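Local coordinates for protein extracellular ligand-binding receptor (Desulfohalobium retbaense DSM 5692, PDB 5ERE) that probably senses small extracellular ligands, holding ketoleucine in a leucine-binding-protein-like domain and cytosine in a tandem PAS sensor region, at residues Leu218-Ser221 with Ala222-Gly226. Residues are numbered along the deposited sequence; the frame is centred on the assembly and turned at random.
Sequences LAAS and AFTNG
Thr224 packs its side chain against the carbonyl of Ala220: CB lies 3.7 Å from Ala220 O. OG1 sits between the backbone N and the carbonyl carbon (chi1 57°), a rotation that brings it to 3.0 Å from Ala220 O and 3.3 Å from Ser221 CA; its hydrogen bond, however, goes back to the carbonyl of Val217, in the preceding helix. The methyl CG2, beside the backbone N, rests 3.6 Å from Ala220 O and packs loosely on the Ala220 methyl, with Ala194 of helix 190-199 close to the threonine as well. All this happens where helix 215-219 ends and the single turn 221-224 begins, in the periplasmic-binding-protein region, just ahead of strand 228-232 of the mixed sheet of the second lobe. Ala220 serves both helices: it is the first residue to leave helical angles after one and stands at the N-cap of the next. Its carbonyl oxygen takes the first hydrogen bonds of the new turn, from Phe223 N at 2.8 Å and Thr224 N at 2.9 Å. The two amides arrive from opposite faces of the carbonyl plane, Phe223 N standing well above it, 38° out. The side chain of Phe223 touches Lys195 and Arg198 of helix 190-199. One residue on, Ser221 O accepts Asn225 N at 3.1 Å in a more bent bond (139° at the hydrogen), while Asn225 CB presses against the same oxygen. Ser221 OG bonds weakly back to Leu218 O at 3.3 Å.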
# COMPACT_ATOMS: atom_id res chain seq x y z
N LEU A 218 -9.23 -7.67 -22.12
CA LEU A 218 -10.69 -7.62 -21.97
C LEU A 218 -11.44 -8.42 -23.05
O LEU A 218 -12.45 -9.08 -22.77
CB LEU A 218 -11.15 -6.16 -22.00
CG LEU A 218 -12.65 -5.89 -22.03
CD1 LEU A 218 -13.35 -6.56 -20.89
CD2 LEU A 218 -12.83 -4.39 -21.95
N ALA A 219 -10.95 -8.36 -24.28
CA ALA A 219 -11.54 -9.06 -25.41
C ALA A 219 -11.53 -10.57 -25.19
O ALA A 219 -12.40 -11.28 -25.69
CB ALA A 219 -10.78 -8.71 -26.67
N ALA A 220 -10.52 -11.03 -24.46
CA ALA A 220 -10.31 -12.43 -24.16
C ALA A 220 -10.95 -12.83 -22.84
O ALA A 220 -10.48 -13.77 -22.18
CB ALA A 220 -8.83 -12.74 -24.15
N SER A 221 -12.05 -12.16 -22.47
CA SER A 221 -12.73 -12.46 -21.20
C SER A 221 -13.22 -13.91 -21.10
O SER A 221 -13.51 -14.39 -20.01
CB SER A 221 -13.92 -11.52 -21.00
OG SER A 221 -14.70 -11.42 -22.17
N ALA A 222 -13.31 -14.59 -22.23
CA ALA A 222 -13.65 -16.00 -22.21
C ALA A 222 -12.63 -16.73 -21.34
O ALA A 222 -12.96 -17.70 -20.65
CB ALA A 222 -13.67 -16.59 -23.63
N PHE A 223 -11.39 -16.24 -21.34
CA PHE A 223 -10.32 -16.87 -20.57
C PHE A 223 -9.86 -16.03 -19.36
O PHE A 223 -9.41 -16.59 -18.36
CB PHE A 223 -9.13 -17.16 -21.48
CG PHE A 223 -9.48 -18.00 -22.68
CD1 PHE A 223 -9.60 -19.37 -22.57
CD2 PHE A 223 -9.71 -17.41 -23.91
CE1 PHE A 223 -9.92 -20.16 -23.68
CE2 PHE A 223 -10.05 -18.18 -25.02
CZ PHE A 223 -10.15 -19.55 -24.91
N THR A 224 -9.99 -14.70 -19.46
CA THR A 224 -9.42 -13.80 -18.47
C THR A 224 -10.45 -13.34 -17.43
O THR A 224 -10.09 -12.67 -16.47
CB THR A 224 -8.81 -12.54 -19.13
OG1 THR A 224 -9.80 -11.87 -19.91
CG2 THR A 224 -7.66 -12.86 -20.05
N ASN A 225 -11.72 -13.68 -17.62
CA ASN A 225 -12.78 -13.23 -16.71
C ASN A 225 -12.49 -13.65 -15.26
O ASN A 225 -12.19 -14.80 -15.00
CB ASN A 225 -14.13 -13.77 -17.18
CG ASN A 225 -15.29 -13.36 -16.28
OD1 ASN A 225 -15.77 -12.23 -16.34
ND2 ASN A 225 -15.79 -14.30 -15.49
N GLY A 226 -12.56 -12.68 -14.34
CA GLY A 226 -12.30 -12.91 -12.92
C GLY A 226 -10.89 -12.58 -12.45
O GLY A 226 -10.61 -12.55 -11.26